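Local coordinates for protein branched-chain alpha-ketoacid decarboxylase (Lactococcus lactis, PDB 2VBF) that probably decarboxylates branched-chain and aromatic alpha-keto acids to aldehydes, with thiamine diphosphate and magnesium as cofactors, at residues L32-E37 with R171-L176; V304-S309 with H316-N321; W383-S388 with N526-V531. All coordinates share one frame; numbering follows the deposited sequence.

Interactions 1 and 3 are buried helix-helix contacts, whereas interaction 2 lies at the surface and joins two parts of one loop. No two of the three share a helix or strand, yet interactions 1 and 3 correspond in topology: each pairs the helices before the first and last strands, in chain order, of a six-stranded parallel sheet, in the N-terminal and C-terminal domain respectively. Their centres are 43 Å apart, on opposite sides of the chain's centre. None has a hydrogen bond across it; interactions 1 and 3 meet carbon to carbon, whereas in interaction 2 a leucine methyl also meets a histidine ring nitrogen. Interaction 1 adjoins an arginine salt bridge; interaction 3 turns on a phenylalanine.

Interaction 1 (L32-E37 with R171-L176); sequences LDRLHE and RVLSQL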
loop_
_atom_site.group_PDB
_atom_site.type_symbol
_atom_site.label_atom_id
_atom_site.label_comp_id
_atom_site.label_asym_id
_atom_site.label_seq_id
_atom_site.Cartn_x
_atom_site.Cartn_y
_atom_site.Cartn_z
ATOM N N LEU A 32 24.418 -8.952 -3.588
ATOM C CA LEU A 32 24.761 -7.565 -3.831
ATOM C C LEU A 32 25.742 -7.435 -5.015
ATOM O O LEU A 32 25.641 -6.497 -5.803
ATOM C CB LEU A 32 25.290 -6.908 -2.545
ATOM C CG LEU A 32 24.248 -6.739 -1.414
ATOM C CD1 LEU A 32 24.895 -6.285 -0.128
ATOM C CD2 LEU A 32 23.161 -5.759 -1.842
ATOM N N ASP A 33 26.651 -8.399 -5.162
ATOM C CA ASP A 33 27.547 -8.418 -6.314
ATOM C C ASP A 33 26.751 -8.540 -7.619
ATOM O O ASP A 33 27.009 -7.806 -8.578
ATOM C CB ASP A 33 28.566 -9.552 -6.211
ATOM C CG ASP A 33 29.803 -9.179 -5.388
ATOM O OD1 ASP A 33 29.962 -8.011 -4.995
ATOM O OD2 ASP A 33 30.633 -10.074 -5.140
ATOM N N ARG A 34 25.771 -9.445 -7.639
ATOM C CA ARG A 34 24.935 -9.639 -8.825
ATOM C C ARG A 34 24.100 -8.400 -9.131
ATOM O O ARG A 34 23.963 -8.027 -10.287
ATOM C CB ARG A 34 24.020 -10.851 -8.675
ATOM C CG ARG A 34 24.731 -12.210 -8.709
ATOM C CD ARG A 34 25.634 -12.366 -9.937
ATOM N NE ARG A 34 25.853 -13.768 -10.296
ATOM C CZ ARG A 34 26.637 -14.179 -11.296
ATOM N NH1 ARG A 34 27.317 -13.311 -12.026
ATOM N NH2 ARG A 34 26.764 -15.471 -11.558
ATOM N N LEU A 35 23.547 -7.761 -8.098
ATOM C CA LEU A 35 22.817 -6.505 -8.296
ATOM C C LEU A 35 23.722 -5.422 -8.882
ATOM O O LEU A 35 23.323 -4.700 -9.793
ATOM C CB LEU A 35 22.156 -6.028 -6.995
ATOM C CG LEU A 35 21.107 -6.966 -6.393
ATOM C CD1 LEU A 35 20.554 -6.316 -5.122
ATOM C CD2 LEU A 35 19.976 -7.319 -7.385
ATOM N N HIS A 36 24.945 -5.311 -8.373
ATOM C CA HIS A 36 25.935 -4.404 -8.960
ATOM C C HIS A 36 26.174 -4.684 -10.446
ATOM O O HIS A 36 26.243 -3.758 -11.248
ATOM C CB HIS A 36 27.261 -4.483 -8.210
ATOM C CG HIS A 36 28.372 -3.735 -8.880
ATOM N ND1 HIS A 36 28.466 -2.360 -8.848
ATOM C CD2 HIS A 36 29.426 -4.169 -9.612
ATOM C CE1 HIS A 36 29.534 -1.980 -9.525
ATOM N NE2 HIS A 36 30.130 -3.057 -10.007
ATOM N N GLU A 37 26.298 -5.961 -10.809
ATOM C CA GLU A 37 26.488 -6.350 -12.207
ATOM C C GLU A 37 25.350 -5.867 -13.102
ATOM O O GLU A 37 25.564 -5.556 -14.281
ATOM C CB GLU A 37 26.556 -7.864 -12.364
ATOM C CG GLU A 37 27.767 -8.560 -11.831
ATOM C CD GLU A 37 27.708 -10.056 -12.120
ATOM O OE1 GLU A 37 27.061 -10.457 -13.114
ATOM O OE2 GLU A 37 28.313 -10.827 -11.357
ATOM N N ARG A 171 19.334 -17.837 -11.131
ATOM C CA ARG A 171 18.168 -18.254 -11.895
ATOM C C ARG A 171 17.185 -17.101 -12.020
ATOM O O ARG A 171 16.742 -16.779 -13.114
ATOM C CB ARG A 171 17.464 -19.437 -11.245
ATOM C CG ARG A 171 16.197 -19.887 -12.012
ATOM C CD ARG A 171 15.508 -21.061 -11.367
ATOM N NE ARG A 171 14.920 -20.783 -10.054
ATOM C CZ ARG A 171 13.771 -20.146 -9.863
ATOM N NH1 ARG A 171 13.083 -19.660 -10.890
ATOM N NH2 ARG A 171 13.317 -19.984 -8.635
ATOM N N VAL A 172 16.847 -16.480 -10.896
ATOM C CA VAL A 172 15.811 -15.441 -10.935
ATOM C C VAL A 172 16.324 -14.167 -11.622
ATOM O O VAL A 172 15.586 -13.557 -12.389
ATOM C CB VAL A 172 15.205 -15.157 -9.528
ATOM C CG1 VAL A 172 14.725 -16.460 -8.866
ATOM C CG2 VAL A 172 16.201 -14.421 -8.632
ATOM N N LEU A 173 17.581 -13.782 -11.393
ATOM C CA LEU A 173 18.132 -12.597 -12.037
ATOM C C LEU A 173 18.383 -12.820 -13.526
ATOM O O LEU A 173 18.305 -11.887 -14.317
ATOM C CB LEU A 173 19.405 -12.119 -11.329
ATOM C CG LEU A 173 19.227 -11.693 -9.868
ATOM C CD1 LEU A 173 20.541 -11.240 -9.267
ATOM C CD2 LEU A 173 18.189 -10.583 -9.728
ATOM N N SER A 174 18.696 -14.061 -13.905
ATOM C CA SER A 174 18.779 -14.412 -15.322
ATOM C C SER A 174 17.405 -14.248 -15.976
ATOM O O SER A 174 17.315 -13.742 -17.101
ATOM C CB SER A 174 19.310 -15.838 -15.501
ATOM O OG SER A 174 20.687 -15.894 -15.162
ATOM N N GLN A 175 16.343 -14.632 -15.265
ATOM C CA GLN A 175 14.971 -14.402 -15.742
ATOM C C GLN A 175 14.657 -12.905 -15.827
ATOM O O GLN A 175 13.999 -12.462 -16.764
ATOM C CB GLN A 175 13.940 -15.126 -14.882
ATOM C CG GLN A 175 12.583 -15.325 -15.554
ATOM C CD GLN A 175 12.603 -16.302 -16.734
ATOM O OE1 GLN A 175 13.645 -16.912 -17.071
ATOM N NE2 GLN A 175 11.449 -16.486 -17.347
ATOM N N LEU A 176 15.140 -12.114 -14.867
ATOM C CA LEU A 176 15.003 -10.656 -14.972
ATOM C C LEU A 176 15.639 -10.149 -16.271
ATOM O O LEU A 176 15.042 -9.370 -17.008
ATOM C CB LEU A 176 15.603 -9.957 -13.755
ATOM C CG LEU A 176 15.505 -8.428 -13.791
ATOM C CD1 LEU A 176 15.002 -7.887 -12.468
ATOM C CD2 LEU A 176 16.824 -7.784 -14.188
#
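L173 of helix 165-179 meets helix 27-37 through a single methyl group. Its CD1 comes to 3.6 Å from R34 CB, and L35 CD2 approaches the same CD1 more loosely, at 4.4 Å. The methyl therefore rests against the root of the arginine and the end of the neighbouring leucine, a van der Waals contact with no hydrogen bond between the segments. R34 and L173 also bring the two backbones nearest to each other, with their CA atoms 8.1 Å apart.

Both helices cover the parallel sheet of the N-terminal thiamine diphosphate-binding domain, where they precede strands 42-45 and 183-188. L35 touches I119 and L173 touches V117, so both leucines also sit on the central strand 116-122.

The polar interactions involve the far end of R34. Its chain bends at chi2 (-52°), which leads the guanidinium away from L173 while CB stays in the apolar contact. One turn further along the helix, E37 receives it: R34 NH1 donates to E37 OE2 over 2.8 Å, a salt bridge with an N-H...O angle of 141°. The glutamate uses its syn lone pair and stands 22° out of the guanidinium plane. R34 NE forms a second salt bridge with D170, which lies on helix 165-179 just before R171, and NH1 also donates to the carbonyl oxygen of L201.

Interaction 2 (V304-S309 with H316-N321); sequences VKLTDS and HHLDEN
L306 packs both methyl groups against H316 and L318: CD1 meets the histidine, while CD2 lies between its ring and L318. On the histidine side, L306 CD1 lies 3.9 Å from H316 NE2 and 4.0 Å from H316 CD2, approaching the ring obliquely. L306 CD2 stands over one face of the same imidazole, offset toward its rim and 4.3 Å above the plane. H316 has CG between its backbone N and carbonyl carbon (chi1 58°), and this rotation carries the ring toward the leucine. The aliphatic half of the contact is L306 CD2 against L318 CD1, at 3.9 Å. No hydrogen bond crosses between the segments, and even at L306 and H316, where the backbones come nearest, the CA atoms remain 8.6 Å apart.

Hydrogen bonds instead shape each segment locally. D319 OD1 accepts from N321 N at 2.9 Å, forming an Asx turn just as the chain enters a 3-10 segment; the N-H comes from above the carboxylate plane, 43° out of it. D308 OD1 takes a weak bond from S309 N, while D308 OD2 is hydrogen-bonded to Q568 and to H135 of the second subunit, so this end of the loop takes part in the dimer contact.

Both segments belong to the connection from strand 298-302 to strand 323-326, adjacent parallel strands of the central domain's sheet. L318 leans on V293 of helix 287-295, and D308 and S309 touch F565 of the C-terminal helix 556-568.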
loop_
_atom_site.group_PDB
_atom_site.type_symbol
_atom_site.label_atom_id
_atom_site.label_comp_id
_atom_site.label_asym_id
_atom_site.label_seq_id
_atom_site.Cartn_x
_atom_site.Cartn_y
_atom_site.Cartn_z
ATOM N N VAL A 304 5.048 -2.990 -28.663
ATOM C CA VAL A 304 3.803 -2.248 -28.459
ATOM C C VAL A 304 2.695 -3.124 -27.859
ATOM O O VAL A 304 2.552 -4.283 -28.231
ATOM C CB VAL A 304 3.314 -1.684 -29.803
ATOM C CG1 VAL A 304 1.927 -1.066 -29.668
ATOM C CG2 VAL A 304 4.319 -0.674 -30.340
ATOM N N LYS A 305 1.904 -2.564 -26.946
ATOM C CA LYS A 305 0.665 -3.204 -26.542
ATOM C C LYS A 305 -0.451 -2.184 -26.628
ATOM O O LYS A 305 -0.325 -1.082 -26.102
ATOM C CB LYS A 305 0.730 -3.829 -25.145
ATOM C CG LYS A 305 1.650 -5.045 -25.070
ATOM C CD LYS A 305 1.521 -5.785 -23.748
ATOM C CE LYS A 305 2.373 -7.045 -23.719
ATOM N NZ LYS A 305 2.278 -7.789 -22.426
ATOM N N LEU A 306 -1.536 -2.586 -27.286
ATOM C CA LEU A 306 -2.679 -1.731 -27.529
ATOM C C LEU A 306 -3.684 -1.834 -26.379
ATOM O O LEU A 306 -4.351 -2.847 -26.224
ATOM C CB LEU A 306 -3.337 -2.127 -28.851
ATOM C CG LEU A 306 -2.377 -2.031 -30.051
ATOM C CD1 LEU A 306 -2.817 -2.942 -31.232
ATOM C CD2 LEU A 306 -2.226 -0.564 -30.461
ATOM N N THR A 307 -3.766 -0.775 -25.577
ATOM C CA THR A 307 -4.610 -0.755 -24.371
ATOM C C THR A 307 -5.673 0.345 -24.495
ATOM O O THR A 307 -5.575 1.209 -25.369
ATOM C CB THR A 307 -3.773 -0.537 -23.067
ATOM O OG1 THR A 307 -3.376 0.836 -22.943
ATOM C CG2 THR A 307 -2.527 -1.462 -23.036
ATOM N N ASP A 308 -6.676 0.353 -23.611
ATOM C CA ASP A 308 -7.750 1.363 -23.748
ATOM C C ASP A 308 -7.229 2.808 -23.766
ATOM O O ASP A 308 -7.567 3.588 -24.667
ATOM C CB ASP A 308 -8.911 1.174 -22.728
ATOM C CG ASP A 308 -8.489 1.272 -21.262
ATOM O OD1 ASP A 308 -7.279 1.237 -20.939
ATOM O OD2 ASP A 308 -9.416 1.376 -20.409
ATOM N N SER A 309 -6.373 3.157 -22.812
ATOM C CA SER A 309 -5.909 4.548 -22.650
ATOM C C SER A 309 -4.906 5.006 -23.720
ATOM O O SER A 309 -4.678 6.211 -23.875
ATOM C CB SER A 309 -5.291 4.751 -21.263
ATOM O OG SER A 309 -6.201 4.386 -20.240
ATOM N N HIS A 316 -8.266 2.508 -32.733
ATOM C CA HIS A 316 -7.153 2.372 -33.673
ATOM C C HIS A 316 -7.554 1.575 -34.915
ATOM O O HIS A 316 -8.516 0.798 -34.890
ATOM C CB HIS A 316 -5.961 1.689 -32.987
ATOM C CG HIS A 316 -6.279 0.332 -32.429
ATOM N ND1 HIS A 316 -7.138 0.152 -31.365
ATOM C CD2 HIS A 316 -5.854 -0.904 -32.782
ATOM C CE1 HIS A 316 -7.232 -1.137 -31.092
ATOM N NE2 HIS A 316 -6.465 -1.800 -31.937
ATOM N N HIS A 317 -6.823 1.789 -36.003
ATOM C CA HIS A 317 -7.008 1.029 -37.237
ATOM C C HIS A 317 -5.635 0.626 -37.748
ATOM O O HIS A 317 -5.023 1.349 -38.521
ATOM C CB HIS A 317 -7.733 1.870 -38.285
ATOM C CG HIS A 317 -9.100 2.301 -37.869
ATOM N ND1 HIS A 317 -10.192 1.460 -37.911
ATOM C CD2 HIS A 317 -9.559 3.489 -37.408
ATOM C CE1 HIS A 317 -11.261 2.110 -37.487
ATOM N NE2 HIS A 317 -10.905 3.344 -37.178
ATOM N N LEU A 318 -5.158 -0.524 -37.286
ATOM C CA LEU A 318 -3.836 -1.012 -37.634
ATOM C C LEU A 318 -4.016 -2.391 -38.249
ATOM O O LEU A 318 -4.365 -3.341 -37.557
ATOM C CB LEU A 318 -2.925 -1.070 -36.394
ATOM C CG LEU A 318 -2.709 0.246 -35.637
ATOM C CD1 LEU A 318 -1.993 0.003 -34.305
ATOM C CD2 LEU A 318 -1.934 1.252 -36.500
ATOM N N ASP A 319 -3.759 -2.488 -39.549
ATOM C CA ASP A 319 -4.045 -3.697 -40.323
ATOM C C ASP A 319 -2.961 -4.773 -40.150
ATOM O O ASP A 319 -1.852 -4.653 -40.663
ATOM C CB ASP A 319 -4.186 -3.313 -41.803
ATOM C CG ASP A 319 -4.762 -4.420 -42.660
ATOM O OD1 ASP A 319 -4.793 -5.599 -42.242
ATOM O OD2 ASP A 319 -5.202 -4.086 -43.777
ATOM N N GLU A 320 -3.309 -5.823 -39.407
ATOM C CA GLU A 320 -2.478 -7.021 -39.246
ATOM C C GLU A 320 -1.925 -7.584 -40.562
ATOM O O GLU A 320 -0.803 -8.087 -40.604
ATOM C CB GLU A 320 -3.279 -8.108 -38.498
ATOM C CG GLU A 320 -4.665 -8.466 -39.117
ATOM C CD GLU A 320 -5.702 -7.328 -39.045
ATOM O OE1 GLU A 320 -5.699 -6.554 -38.057
ATOM O OE2 GLU A 320 -6.511 -7.194 -39.995
ATOM N N ASN A 321 -2.703 -7.481 -41.644
ATOM C CA ASN A 321 -2.281 -8.016 -42.944
ATOM C C ASN A 321 -1.104 -7.260 -43.562
ATOM O O ASN A 321 -0.454 -7.776 -44.469
ATOM C CB ASN A 321 -3.448 -8.023 -43.932
ATOM C CG ASN A 321 -4.606 -8.874 -43.462
ATOM O OD1 ASN A 321 -4.413 -9.988 -42.980
ATOM N ND2 ASN A 321 -5.819 -8.354 -43.600
#

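Interaction 3 (W383-S388 with N526-V531); sequences WQAVES and NEFVSV
A385 and V386 of helix 379-389 receive the ring of F528, which projects from helix 525-537. Along the first helix, W383 comes before this contact and starts out away from the partner helix; its indole meets F449 of strand 445-451 edge to face.

A385 meets the phenyl ring obliquely with its methyl, A385 CB lying 3.6 Å from F528 CE2 and 3.9 Å from F528 CD2. The backbones come nearest here, with the CA atoms of A385 and V529 7.5 Å apart. V386 meets the end of the ring, its CG2 lying 3.8 Å from F528 CZ, again obliquely. The two residues are consecutive, and they take up neighbouring atoms of the ring: the alanine methyl meets CD2 and CE2, and the valine branch meets CZ, the atom next to CE2. F528 spans the gap because its CG is anti to the backbone N (chi1 -179°), which extends the ring from its own helix to the other. No hydrogen bond joins the segments, so the contact is wholly apolar.

Beneath the two helices, F528 also rests on V522 and L547 and meets the ring of F475, with the planes at about 40°. These residues belong to three neighbouring strands of a parallel sheet. V386 remains about 11 Å, side chain to side chain, from T402 of the cofactor site. Helices packed together over a six-stranded parallel sheet are the alpha/beta architecture of the C-terminal, diphosphate-binding domain of thiamine diphosphate-dependent decarboxylases.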
loop_
_atom_site.group_PDB
_atom_site.type_symbol
_atom_site.label_atom_id
_atom_site.label_comp_id
_atom_site.label_asym_id
_atom_site.label_seq_id
_atom_site.Cartn_x
_atom_site.Cartn_y
_atom_site.Cartn_z
ATOM N N TRP A 383 -0.255 23.122 -21.033
ATOM C CA TRP A 383 0.554 22.096 -21.725
ATOM C C TRP A 383 1.292 22.698 -22.923
ATOM O O TRP A 383 2.379 22.246 -23.255
ATOM C CB TRP A 383 -0.265 20.843 -22.071
ATOM C CG TRP A 383 -0.910 20.331 -20.833
ATOM C CD1 TRP A 383 -2.238 20.312 -20.561
ATOM C CD2 TRP A 383 -0.246 19.899 -19.638
ATOM N NE1 TRP A 383 -2.453 19.852 -19.284
ATOM C CE2 TRP A 383 -1.248 19.592 -18.695
ATOM C CE3 TRP A 383 1.098 19.726 -19.276
ATOM C CZ2 TRP A 383 -0.953 19.118 -17.420
ATOM C CZ3 TRP A 383 1.392 19.250 -18.000
ATOM C CH2 TRP A 383 0.368 18.950 -17.091
ATOM N N GLN A 384 0.705 23.725 -23.541
ATOM C CA GLN A 384 1.397 24.499 -24.587
ATOM C C GLN A 384 2.653 25.140 -24.001
ATOM O O GLN A 384 3.737 25.097 -24.601
ATOM C CB GLN A 384 0.470 25.576 -25.159
ATOM C CG GLN A 384 0.999 26.263 -26.424
ATOM C CD GLN A 384 0.223 27.513 -26.789
ATOM O OE1 GLN A 384 -0.875 27.744 -26.290
ATOM N NE2 GLN A 384 0.804 28.338 -27.654
ATOM N N ALA A 385 2.510 25.727 -22.815
ATOM C CA ALA A 385 3.628 26.334 -22.105
ATOM C C ALA A 385 4.717 25.321 -21.747
ATOM O O ALA A 385 5.899 25.585 -21.951
ATOM C CB ALA A 385 3.137 27.046 -20.851
ATOM N N VAL A 386 4.318 24.161 -21.217
ATOM C CA VAL A 386 5.284 23.117 -20.859
ATOM C C VAL A 386 6.040 22.629 -22.105
ATOM O O VAL A 386 7.260 22.458 -22.059
ATOM C CB VAL A 386 4.625 21.924 -20.112
ATOM C CG1 VAL A 386 5.628 20.799 -19.922
ATOM C CG2 VAL A 386 4.072 22.371 -18.759
ATOM N N GLU A 387 5.318 22.455 -23.210
ATOM C CA GLU A 387 5.922 22.003 -24.466
ATOM C C GLU A 387 6.999 22.968 -24.937
ATOM O O GLU A 387 8.092 22.547 -25.307
ATOM C CB GLU A 387 4.870 21.856 -25.560
ATOM C CG GLU A 387 5.443 21.344 -26.885
ATOM C CD GLU A 387 4.379 21.027 -27.895
ATOM O OE1 GLU A 387 3.590 21.936 -28.225
ATOM O OE2 GLU A 387 4.328 19.882 -28.373
ATOM N N SER A 388 6.673 24.258 -24.920
ATOM C CA SER A 388 7.609 25.311 -25.317
ATOM C C SER A 388 8.813 25.389 -24.378
ATOM O O SER A 388 9.964 25.419 -24.828
ATOM C CB SER A 388 6.874 26.661 -25.353
ATOM O OG SER A 388 7.601 27.636 -26.087
ATOM N N ASN A 526 1.562 34.271 -16.777
ATOM C CA ASN A 526 2.803 35.019 -16.534
ATOM C C ASN A 526 3.594 34.450 -15.370
ATOM O O ASN A 526 4.821 34.324 -15.431
ATOM C CB ASN A 526 2.507 36.494 -16.215
ATOM C CG ASN A 526 2.208 37.318 -17.445
ATOM O OD1 ASN A 526 2.730 37.059 -18.530
ATOM N ND2 ASN A 526 1.366 38.335 -17.280
ATOM N N GLU A 527 2.878 34.137 -14.294
ATOM C CA GLU A 527 3.487 33.536 -13.119
ATOM C C GLU A 527 4.090 32.176 -13.453
ATOM O O GLU A 527 5.180 31.862 -12.995
ATOM C CB GLU A 527 2.463 33.393 -11.996
ATOM C CG GLU A 527 2.161 34.701 -11.287
ATOM C CD GLU A 527 0.867 34.667 -10.506
ATOM O OE1 GLU A 527 0.268 33.584 -10.383
ATOM O OE2 GLU A 527 0.441 35.738 -10.011
ATOM N N PHE A 528 3.388 31.393 -14.268
ATOM C CA PHE A 528 3.884 30.071 -14.661
ATOM C C PHE A 528 5.207 30.152 -15.421
ATOM O O PHE A 528 6.174 29.470 -15.080
ATOM C CB PHE A 528 2.875 29.302 -15.498
ATOM C CG PHE A 528 3.368 27.940 -15.889
ATOM C CD1 PHE A 528 3.337 26.894 -14.975
ATOM C CD2 PHE A 528 3.930 27.719 -17.138
ATOM C CE1 PHE A 528 3.839 25.644 -15.313
ATOM C CE2 PHE A 528 4.415 26.472 -17.483
ATOM C CZ PHE A 528 4.365 25.437 -16.564
ATOM N N VAL A 529 5.252 31.012 -16.435
ATOM C CA VAL A 529 6.473 31.225 -17.213
ATOM C C VAL A 529 7.625 31.725 -16.337
ATOM O O VAL A 529 8.743 31.222 -16.459
ATOM C CB VAL A 529 6.222 32.175 -18.411
ATOM C CG1 VAL A 529 7.536 32.596 -19.057
ATOM C CG2 VAL A 529 5.320 31.497 -19.426
ATOM N N SER A 530 7.357 32.679 -15.441
ATOM C CA SER A 530 8.387 33.218 -14.540
ATOM C C SER A 530 8.996 32.124 -13.664
ATOM O O SER A 530 10.214 31.968 -13.607
ATOM C CB SER A 530 7.817 34.339 -13.654
ATOM O OG SER A 530 8.785 34.836 -12.726
ATOM N N VAL A 531 8.135 31.356 -13.005
ATOM C CA VAL A 531 8.590 30.307 -12.094
ATOM C C VAL A 531 9.254 29.146 -12.837
ATOM O O VAL A 531 10.245 28.594 -12.371
ATOM C CB VAL A 531 7.431 29.760 -11.229
ATOM C CG1 VAL A 531 7.916 28.605 -10.382
ATOM C CG2 VAL A 531 6.846 30.869 -10.346
#